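PDB 3OEP: putative uncharacterized protein TTHA0988 from Thermus thermophilus, which is of unknown function but is a KipI-KipA homologue with two cyclophilin-like regions, and is probably not an allophanate hydrolase. Local coordinates for residues V82-E87 / A105-P110; G158-P161 / G167-L170; L175-V178 / H182-T185. One frame throughout, in Å; residues are numbered along the deposited sequence. Where two conformers were deposited one is given.

Contact 1: residues V82-E87 / A105-P110; sequences VRYDGE and ALHQKP
Y84 OH and H107 ND1 lie 2.7 Å apart in a hydrogen bond in which either could be the donor. The phenol oxygen meets the imidazole at its edge, near the ring plane, and ND1 in turn lies at the edge of the tyrosine ring. The two planes stand at 79°, with centroids 5.6 Å apart, an oblique pairing. H107 carries CG anti to its own backbone N (chi1 -170°), which swings the imidazole off helix 100-108 to the tyrosine. Its NE2 is bonded to T157 OG1; with both ring nitrogens engaged, the rotation of the ring is fixed.

Q108 approaches through its aliphatic part: CG is 3.3 Å from Y84 OH. Farther out, NE2 comes to 3.8 Å from Y84 CE2, the amide tilted 34° from the ring, while its polar atoms bond elsewhere, OE1 to E199 N and NE2 to K104 O. The Y84 side chain also touches F197 of strand 194-199.

The tyrosine centres an inverse gamma turn just past strand 77-83, and the contact packs helix 100-108 against the seven-stranded sheet of the cyclophilin-like domain.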
ATOM      1  N   VAL A  82      14.959  13.689  21.065  1.00 13.17           N
ATOM      2  CA  VAL A  82      14.965  12.240  21.291  0.50 12.74           C
ATOM      3  C   VAL A  82      15.292  11.901  22.737  1.00 13.36           C
ATOM      4  O   VAL A  82      16.233  12.460  23.311  1.00 14.47           O
ATOM      5  CB  VAL A  82      16.022  11.547  20.404  0.50 13.22           C
ATOM      6  CG1 VAL A  82      15.991  10.018  20.596  0.50  7.64           C
ATOM      7  CG2 VAL A  82      15.810  11.909  18.964  0.50 14.09           C
ATOM      8  N   ARG A  83      14.523  10.981  23.316  1.00 14.01           N
ATOM      9  CA  ARG A  83      14.844  10.398  24.613  1.00 14.71           C
ATOM     10  C   ARG A  83      15.569   9.083  24.328  1.00 15.05           C
ATOM     11  O   ARG A  83      15.003   8.187  23.696  1.00 13.94           O
ATOM     12  CB  ARG A  83      13.572  10.137  25.415  1.00 15.08           C
ATOM     13  CG  ARG A  83      13.831   9.754  26.864  1.00 17.02           C
ATOM     14  CD  ARG A  83      12.666   9.005  27.495  1.00 21.07           C
ATOM     15  NE  ARG A  83      11.383   9.679  27.304  1.00 18.33           N
ATOM     16  CZ  ARG A  83      10.318   9.173  26.678  1.00 19.69           C
ATOM     17  NH1 ARG A  83      10.326   7.951  26.144  1.00 19.58           N
ATOM     18  NH2 ARG A  83       9.218   9.910  26.582  1.00 18.04           N
ATOM     19  N   TYR A  84      16.822   8.967  24.774  1.00 15.92           N
ATOM     20  CA  TYR A  84      17.634   7.785  24.459  1.00 15.14           C
ATOM     21  C   TYR A  84      17.407   6.700  25.501  1.00 16.72           C
ATOM     22  O   TYR A  84      18.257   6.445  26.358  1.00 17.29           O
ATOM     23  CB  TYR A  84      19.116   8.155  24.320  1.00 15.52           C
ATOM     24  CG  TYR A  84      19.407   8.872  23.021  1.00 14.74           C
ATOM     25  CD1 TYR A  84      19.512   8.168  21.824  1.00 15.25           C
ATOM     26  CD2 TYR A  84      19.541  10.255  22.980  1.00 12.70           C
ATOM     27  CE1 TYR A  84      19.758   8.823  20.620  1.00 13.96           C
ATOM     28  CE2 TYR A  84      19.797  10.919  21.779  1.00 14.87           C
ATOM     29  CZ  TYR A  84      19.906  10.194  20.606  1.00 14.63           C
ATOM     30  OH  TYR A  84      20.151  10.832  19.420  1.00 14.55           O
ATOM     31  N   ASP A  85      16.234   6.077  25.396  1.00 15.67           N
ATOM     32  CA  ASP A  85      15.762   5.045  26.312  1.00 17.39           C
ATOM     33  C   ASP A  85      15.520   3.732  25.568  1.00 16.65           C
ATOM     34  O   ASP A  85      14.778   2.862  26.044  1.00 15.87           O
ATOM     35  CB  ASP A  85      14.465   5.509  26.996  1.00 18.22           C
ATOM     36  CG  ASP A  85      13.284   5.652  26.018  1.00 21.07           C
ATOM     37  OD1 ASP A  85      13.488   5.603  24.783  1.00 18.32           O
ATOM     38  OD2 ASP A  85      12.134   5.813  26.495  1.00 22.93           O
ATOM     39  N   GLY A  86      16.148   3.589  24.400  1.00 14.47           N
ATOM     40  CA  GLY A  86      15.896   2.457  23.530  1.00 15.11           C
ATOM     41  C   GLY A  86      16.261   1.130  24.166  1.00 15.97           C
ATOM     42  O   GLY A  86      17.270   1.021  24.872  1.00 16.51           O
ATOM     43  N   GLU A  87      15.434   0.121  23.901  1.00 16.89           N
ATOM     44  CA  GLU A  87      15.599  -1.209  24.489  1.00 19.24           C
ATOM     45  C   GLU A  87      16.930  -1.861  24.095  1.00 19.27           C
ATOM     46  O   GLU A  87      17.449  -2.680  24.839  1.00 19.64           O
ATOM     47  CB  GLU A  87      14.429  -2.111  24.070  1.00 20.75           C
ATOM     48  CG  GLU A  87      14.366  -3.468  24.769  1.00 30.75           C
ATOM     49  CD  GLU A  87      13.156  -4.293  24.344  1.00 39.55           C
ATOM     50  OE1 GLU A  87      12.056  -3.721  24.197  1.00 47.52           O
ATOM     51  OE2 GLU A  87      13.308  -5.520  24.152  1.00 47.56           O
ATOM     52  N   ALA A 105      26.059  10.333  21.751  1.00 13.91           N
ATOM     53  CA  ALA A 105      26.787  11.428  21.113  1.00 14.96           C
ATOM     54  C   ALA A 105      27.019  11.169  19.626  1.00 14.04           C
ATOM     55  O   ALA A 105      26.820  12.066  18.794  1.00 13.73           O
ATOM     56  CB  ALA A 105      28.107  11.682  21.833  1.00 15.27           C
ATOM     57  N   LEU A 106      27.422   9.945  19.287  1.00 14.39           N
ATOM     58  CA  LEU A 106      27.611   9.560  17.886  1.00 13.19           C
ATOM     59  C   LEU A 106      26.317   9.689  17.095  1.00 13.81           C
ATOM     60  O   LEU A 106      26.321  10.178  15.966  1.00 13.78           O
ATOM     61  CB  LEU A 106      28.157   8.129  17.768  1.00 13.65           C
ATOM     62  CG  LEU A 106      29.650   7.958  18.061  1.00 17.13           C
ATOM     63  CD1 LEU A 106      29.998   6.490  18.297  1.00 17.41           C
ATOM     64  CD2 LEU A 106      30.513   8.531  16.938  1.00 17.66           C
ATOM     65  N   HIS A 107      25.206   9.262  17.684  1.00 12.43           N
ATOM     66  CA  HIS A 107      23.927   9.351  16.989  1.00 10.61           C
ATOM     67  C   HIS A 107      23.532  10.796  16.664  1.00 12.87           C
ATOM     68  O   HIS A 107      22.984  11.061  15.599  1.00 12.09           O
ATOM     69  CB  HIS A 107      22.798   8.667  17.756  1.00 11.40           C
ATOM     70  CG  HIS A 107      21.547   8.536  16.947  1.00 10.20           C
ATOM     71  ND1 HIS A 107      20.424   9.308  17.165  1.00 11.42           N
ATOM     72  CD2 HIS A 107      21.275   7.776  15.859  1.00 14.21           C
ATOM     73  CE1 HIS A 107      19.501   8.996  16.270  1.00 12.57           C
ATOM     74  NE2 HIS A 107      19.996   8.074  15.464  1.00 13.58           N
ATOM     75  N   GLN A 108      23.824  11.720  17.576  1.00 13.59           N
ATOM     76  CA  GLN A 108      23.476  13.130  17.390  1.00 13.11           C
ATOM     77  C   GLN A 108      24.455  13.900  16.509  1.00 13.44           C
ATOM     78  O   GLN A 108      24.151  15.007  16.093  1.00 15.77           O
ATOM     79  CB  GLN A 108      23.415  13.843  18.735  1.00 14.11           C
ATOM     80  CG  GLN A 108      22.312  13.360  19.642  1.00 13.51           C
ATOM     81  CD  GLN A 108      22.467  13.884  21.039  1.00 13.71           C
ATOM     82  OE1 GLN A 108      22.113  15.030  21.331  1.00 16.77           O
ATOM     83  NE2 GLN A 108      22.996  13.050  21.928  1.00 15.43           N
ATOM     84  N   LYS A 109      25.629  13.333  16.247  1.00 14.40           N
ATOM     85  CA  LYS A 109      26.692  14.083  15.560  1.00 15.18           C
ATOM     86  C   LYS A 109      26.377  14.521  14.114  1.00 14.84           C
ATOM     87  O   LYS A 109      26.567  15.688  13.780  1.00 17.07           O
ATOM     88  CB  LYS A 109      28.022  13.322  15.623  1.00 17.05           C
ATOM     89  CG  LYS A 109      29.223  14.132  15.171  1.00 21.28           C
ATOM     90  CD  LYS A 109      30.524  13.407  15.493  1.00 24.79           C
ATOM     91  CE  LYS A 109      31.748  14.213  15.063  1.00 32.31           C
ATOM     92  NZ  LYS A 109      31.983  14.138  13.593  1.00 36.97           N
ATOM     93  N   PRO A 110      25.904  13.602  13.249  1.00 13.97           N
ATOM     94  CA  PRO A 110      25.739  14.002  11.852  1.00 14.35           C
ATOM     95  C   PRO A 110      24.604  14.979  11.573  1.00 14.80           C
ATOM     96  O   PRO A 110      23.634  15.051  12.326  1.00 15.92           O
ATOM     97  CB  PRO A 110      25.432  12.675  11.129  1.00 14.73           C
ATOM     98  CG  PRO A 110      25.841  11.611  12.054  1.00 14.87           C
ATOM     99  CD  PRO A 110      25.628  12.167  13.432  1.00 13.57           C
TER

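Contact 2: residues G158-P161 / G167-L170; sequences GIYP and GWNL
The indole of W168 presents its edge to G158, whose N lies near the ring plane and 3.6 Å from CZ3, while the ring of Y160 has W168 CB at its edge, near its plane. F125 meets the indole with the planes at about 25°, and F123 packs edge-to-face with Y160. The setting is the mixed beta sheet of a cyclophilin-like domain: strands 156-159 and 169-174 both pair antiparallel with strand 149-153, which runs between them. The closest CA atoms across the contact, those of G158 and W168, are accordingly 8.6 Å apart, and the segments meet mainly through the side chains of Y160, W168 and L170, with the G158 backbone at the indole edge. All three of these side chains touch the small A151 of the intervening strand.

A glycine suits position 158, since a CB there would fall about 3.0 Å from W168 CZ3, a clash. W168 has CG anti to its carbonyl carbon (chi1 -75°), and this brings the CZ3 edge of the indole up to the G158 backbone. With an alanine here, CB could still meet Y160, but G158 and A151 would probably lose the indole beside them and a gap would open next to F125.

L170 adds an apolar contact, its CD2 lying obliquely 4.3 Å from Y160 CE2. The phenol oxygen is bonded to a glycerol molecule, probably from the crystallisation liquor, which may mark a pocket. On the protein side, that same Y160 OH sits 3.5 Å from W168 CB.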
ATOM      1  N   GLY A 158      16.539   5.655  11.390  1.00 13.48           N
ATOM      2  CA  GLY A 158      15.153   5.864  11.011  1.00 14.11           C
ATOM      3  C   GLY A 158      14.263   6.095  12.209  1.00 13.70           C
ATOM      4  O   GLY A 158      14.677   5.894  13.357  1.00 12.47           O
ATOM      5  N   ILE A 159      13.044   6.546  11.931  1.00 13.08           N
ATOM      6  CA  ILE A 159      12.049   6.794  12.969  1.00 12.44           C
ATOM      7  C   ILE A 159      10.770   6.069  12.568  1.00 13.98           C
ATOM      8  O   ILE A 159      10.204   6.358  11.521  1.00 12.69           O
ATOM      9  CB  ILE A 159      11.744   8.292  13.138  1.00 13.55           C
ATOM     10  CG1 ILE A 159      13.035   9.094  13.360  1.00 14.70           C
ATOM     11  CG2 ILE A 159      10.764   8.492  14.306  1.00 13.63           C
ATOM     12  CD1 ILE A 159      12.871  10.587  13.247  1.00 16.35           C
ATOM     13  N   TYR A 160      10.343   5.109  13.383  1.00 13.89           N
ATOM     14  CA  TYR A 160       9.096   4.373  13.130  1.00 14.78           C
ATOM     15  C   TYR A 160       7.924   5.311  13.457  1.00 15.50           C
ATOM     16  O   TYR A 160       7.754   5.686  14.609  1.00 16.68           O
ATOM     17  CB  TYR A 160       9.033   3.105  13.997  1.00 15.69           C
ATOM     18  CG  TYR A 160      10.001   2.012  13.601  1.00 15.10           C
ATOM     19  CD1 TYR A 160       9.566   0.882  12.915  1.00 18.98           C
ATOM     20  CD2 TYR A 160      11.357   2.096  13.918  1.00 16.07           C
ATOM     21  CE1 TYR A 160      10.451  -0.128  12.546  1.00 20.54           C
ATOM     22  CE2 TYR A 160      12.254   1.089  13.552  1.00 18.36           C
ATOM     23  CZ  TYR A 160      11.794  -0.019  12.861  1.00 20.69           C
ATOM     24  OH  TYR A 160      12.667  -1.021  12.497  1.00 20.86           O
ATOM     25  N   PRO A 161       7.110   5.701  12.454  1.00 14.60           N
ATOM     26  CA  PRO A 161       6.012   6.635  12.752  1.00 15.34           C
ATOM     27  C   PRO A 161       4.802   5.968  13.410  1.00 16.36           C
ATOM     28  O   PRO A 161       4.022   6.639  14.094  1.00 17.53           O
ATOM     29  CB  PRO A 161       5.614   7.175  11.369  1.00 17.54           C
ATOM     30  CG  PRO A 161       6.676   6.698  10.423  1.00 20.36           C
ATOM     31  CD  PRO A 161       7.219   5.452  11.007  1.00 17.11           C
ATOM     32  N   GLY A 167      13.447  -4.906  12.556  1.00 21.16           N
ATOM     33  CA  GLY A 167      14.670  -5.511  13.061  1.00 20.99           C
ATOM     34  C   GLY A 167      15.810  -4.530  13.274  1.00 19.60           C
ATOM     35  O   GLY A 167      16.934  -4.948  13.538  1.00 22.21           O
ATOM     36  N   TRP A 168      15.536  -3.234  13.168  1.00 19.37           N
ATOM     37  CA  TRP A 168      16.570  -2.224  13.418  1.00 17.97           C
ATOM     38  C   TRP A 168      16.836  -2.108  14.919  1.00 17.95           C
ATOM     39  O   TRP A 168      16.021  -2.531  15.746  1.00 17.73           O
ATOM     40  CB  TRP A 168      16.190  -0.878  12.786  1.00 18.46           C
ATOM     41  CG  TRP A 168      16.357  -0.860  11.288  1.00 19.04           C
ATOM     42  CD1 TRP A 168      16.404  -1.942  10.451  1.00 20.10           C
ATOM     43  CD2 TRP A 168      16.488   0.296  10.449  1.00 16.66           C
ATOM     44  NE1 TRP A 168      16.563  -1.535   9.152  1.00 20.78           N
ATOM     45  CE2 TRP A 168      16.614  -0.165   9.119  1.00 19.28           C
ATOM     46  CE3 TRP A 168      16.508   1.676  10.692  1.00 19.12           C
ATOM     47  CZ2 TRP A 168      16.758   0.702   8.037  1.00 20.92           C
ATOM     48  CZ3 TRP A 168      16.651   2.539   9.613  1.00 19.97           C
ATOM     49  CH2 TRP A 168      16.777   2.047   8.301  1.00 21.67           C
ATOM     50  N   ASN A 169      18.009  -1.576  15.257  1.00 15.73           N
ATOM     51  CA  ASN A 169      18.458  -1.500  16.642  1.00 15.13           C
ATOM     52  C   ASN A 169      17.890  -0.245  17.296  1.00 14.04           C
ATOM     53  O   ASN A 169      18.195   0.872  16.874  1.00 14.02           O
ATOM     54  CB  ASN A 169      19.985  -1.483  16.693  1.00 14.93           C
ATOM     55  CG  ASN A 169      20.604  -2.723  16.074  1.00 17.58           C
ATOM     56  OD1 ASN A 169      20.571  -3.803  16.666  1.00 18.96           O
ATOM     57  ND2 ASN A 169      21.180  -2.575  14.874  1.00 17.04           N
ATOM     58  N   LEU A 170      17.062  -0.436  18.320  1.00 14.42           N
ATOM     59  CA  LEU A 170      16.288   0.658  18.918  1.00 13.65           C
ATOM     60  C   LEU A 170      17.103   1.424  19.957  1.00 12.60           C
ATOM     61  O   LEU A 170      17.474   0.873  21.001  1.00 13.53           O
ATOM     62  CB  LEU A 170      15.006   0.121  19.559  1.00 13.64           C
ATOM     63  CG  LEU A 170      14.135  -0.797  18.704  1.00 14.45           C
ATOM     64  CD1 LEU A 170      12.842  -1.133  19.466  1.00 16.32           C
ATOM     65  CD2 LEU A 170      13.821  -0.184  17.345  1.00 14.86           C
TER

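Contact 3: residues L175-V178 / H182-T185; sequences LVAV and HRET
The tip of R183 closes on A177 O, NH1 and NH2 both donating to that one atom. NH1 is 2.9 Å from A177 O and NH2 is equally close to it, as expected when an acceptor sits at the fork between two nitrogens. The oxygen is only 6° out of the guanidinium plane, yet the two donors approach from one side of the carbonyl plane, tilted from it. Sharing one acceptor bends both bonds: the N-H...O angle is 143° at NH1 and much the same at NH2.

The third nitrogen folds back within its own segment, R183 NE donating to T185 O at 2.9 Å, and NH1 has a further acceptor in P186 O. R183 CG lies between the backbone N and the carbonyl carbon (chi1 71°); from there the chain is extended as far as NE, which carries the guanidinium across to A177.

Packing around this polar centre is modest. A177 CB stands 4.1 Å from R183 NH2 and also touches H148, while the R183 side chain touches L188, a residue whose backbone is hydrogen-bonded to V178.

The acceptors named here are neutral backbone oxygens, so the grip is charge against carbonyl dipole rather than a salt bridge; by joining A177 O to T185 O and P186 O, one arginine ties together two arms of the irregular chain between strands 169-174 and 194-199.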
ATOM      1  N   LEU A 175      10.445  12.515  20.364  1.00 12.46           N
ATOM      2  CA  LEU A 175       9.502  13.284  21.171  1.00 12.16           C
ATOM      3  C   LEU A 175       8.594  14.158  20.296  1.00 12.46           C
ATOM      4  O   LEU A 175       7.799  14.962  20.809  1.00 13.28           O
ATOM      5  CB  LEU A 175      10.242  14.095  22.234  1.00 12.99           C
ATOM      6  CG  LEU A 175      11.137  13.232  23.131  1.00 13.05           C
ATOM      7  CD1 LEU A 175      11.788  14.087  24.212  1.00 14.64           C
ATOM      8  CD2 LEU A 175      10.359  12.071  23.753  1.00 13.90           C
ATOM      9  N   VAL A 176       8.727  13.982  18.981  1.00 11.99           N
ATOM     10  CA  VAL A 176       7.795  14.545  18.006  0.50 13.01           C
ATOM     11  C   VAL A 176       7.280  13.422  17.105  1.00 13.13           C
ATOM     12  O   VAL A 176       8.016  12.484  16.778  1.00 13.45           O
ATOM     13  CB  VAL A 176       8.445  15.653  17.143  0.50 13.23           C
ATOM     14  CG1 VAL A 176       8.785  16.868  18.001  0.50 12.23           C
ATOM     15  CG2 VAL A 176       9.691  15.135  16.425  0.50 13.95           C
ATOM     16  N   ALA A 177       6.008  13.507  16.723  1.00 13.50           N
ATOM     17  CA  ALA A 177       5.408  12.534  15.819  1.00 12.95           C
ATOM     18  C   ALA A 177       5.755  12.932  14.389  1.00 12.80           C
ATOM     19  O   ALA A 177       5.396  14.022  13.931  1.00 13.80           O
ATOM     20  CB  ALA A 177       3.884  12.482  16.015  1.00 11.72           C
ATOM     21  N   VAL A 178       6.468  12.066  13.680  1.00 13.83           N
ATOM     22  CA  VAL A 178       6.862  12.375  12.303  1.00 13.41           C
ATOM     23  C   VAL A 178       5.669  12.267  11.336  1.00 14.16           C
ATOM     24  O   VAL A 178       5.684  12.861  10.256  1.00 14.64           O
ATOM     25  CB  VAL A 178       8.069  11.520  11.840  1.00 15.67           C
ATOM     26  CG1 VAL A 178       9.277  11.778  12.751  1.00 17.62           C
ATOM     27  CG2 VAL A 178       7.725  10.034  11.805  1.00 16.90           C
ATOM     28  N   HIS A 182      -4.014  13.845  11.151  1.00 23.47           N
ATOM     29  CA  HIS A 182      -4.988  14.825  11.629  1.00 24.87           C
ATOM     30  C   HIS A 182      -4.508  16.271  11.607  1.00 27.46           C
ATOM     31  O   HIS A 182      -5.330  17.182  11.666  1.00 28.37           O
ATOM     32  CB  HIS A 182      -5.447  14.473  13.042  1.00 24.61           C
ATOM     33  CG  HIS A 182      -6.248  13.214  13.106  1.00 24.15           C
ATOM     34  ND1 HIS A 182      -7.610  13.190  12.906  1.00 28.11           N
ATOM     35  CD2 HIS A 182      -5.874  11.932  13.318  1.00 23.68           C
ATOM     36  CE1 HIS A 182      -8.042  11.946  13.006  1.00 26.94           C
ATOM     37  NE2 HIS A 182      -7.009  11.163  13.253  1.00 24.11           N
ATOM     38  N   ARG A 183      -3.202  16.508  11.533  1.00 26.70           N
ATOM     39  CA  ARG A 183      -2.720  17.889  11.587  1.00 27.68           C
ATOM     40  C   ARG A 183      -2.603  18.506  10.193  1.00 27.94           C
ATOM     41  O   ARG A 183      -2.674  17.803   9.177  1.00 27.28           O
ATOM     42  CB  ARG A 183      -1.407  17.987  12.370  1.00 28.90           C
ATOM     43  CG  ARG A 183      -0.215  17.411  11.668  1.00 24.60           C
ATOM     44  CD  ARG A 183       0.996  17.285  12.587  1.00 24.99           C
ATOM     45  NE  ARG A 183       2.017  16.496  11.911  1.00 19.87           N
ATOM     46  CZ  ARG A 183       3.039  15.870  12.492  1.00 15.99           C
ATOM     47  NH1 ARG A 183       3.872  15.174  11.733  1.00 15.47           N
ATOM     48  NH2 ARG A 183       3.233  15.916  13.810  1.00 18.13           N
ATOM     49  N   GLU A 184      -2.437  19.828  10.161  1.00 27.60           N
ATOM     50  CA  GLU A 184      -2.367  20.586   8.909  1.00 28.70           C
ATOM     51  C   GLU A 184      -1.297  20.062   7.954  1.00 27.12           C
ATOM     52  O   GLU A 184      -1.510  20.013   6.743  1.00 28.89           O
ATOM     53  CB  GLU A 184      -2.114  22.070   9.199  1.00 30.40           C
ATOM     54  N   THR A 185      -0.152  19.668   8.509  1.00 25.63           N
ATOM     55  CA  THR A 185       0.966  19.146   7.736  1.00 22.61           C
ATOM     56  C   THR A 185       1.279  17.740   8.261  1.00 20.00           C
ATOM     57  O   THR A 185       2.067  17.592   9.192  1.00 19.52           O
ATOM     58  CB  THR A 185       2.192  20.072   7.884  1.00 23.95           C
ATOM     59  OG1 THR A 185       1.824  21.408   7.513  1.00 27.71           O
ATOM     60  CG2 THR A 185       3.343  19.605   7.013  1.00 22.17           C
TER

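How the contacts relate
Going from the N terminus, contact 1 comes first, closing the excursion after strand 77-83 that holds helices 89-96 and 100-108. Contact 2 then closes the short connection through strand 164-166, and contact 3 a tight loop beyond strand 169-174. The three follow in series, neither nested nor crossing, all within the N-terminal cyclophilin-like region. Contacts 1 and 2 have centres about 12 Å apart and reach neighbouring strands, 77-83 and 169-174, of one sheet. Contact 3 touches both others: L175 CD2 lies 3.7 Å from R83 NH2, and V178 CG2 lies 3.6 Å from P161 CB. Segment 175-178 thus joins the end of strand 77-83 to the stretch following strand 156-159.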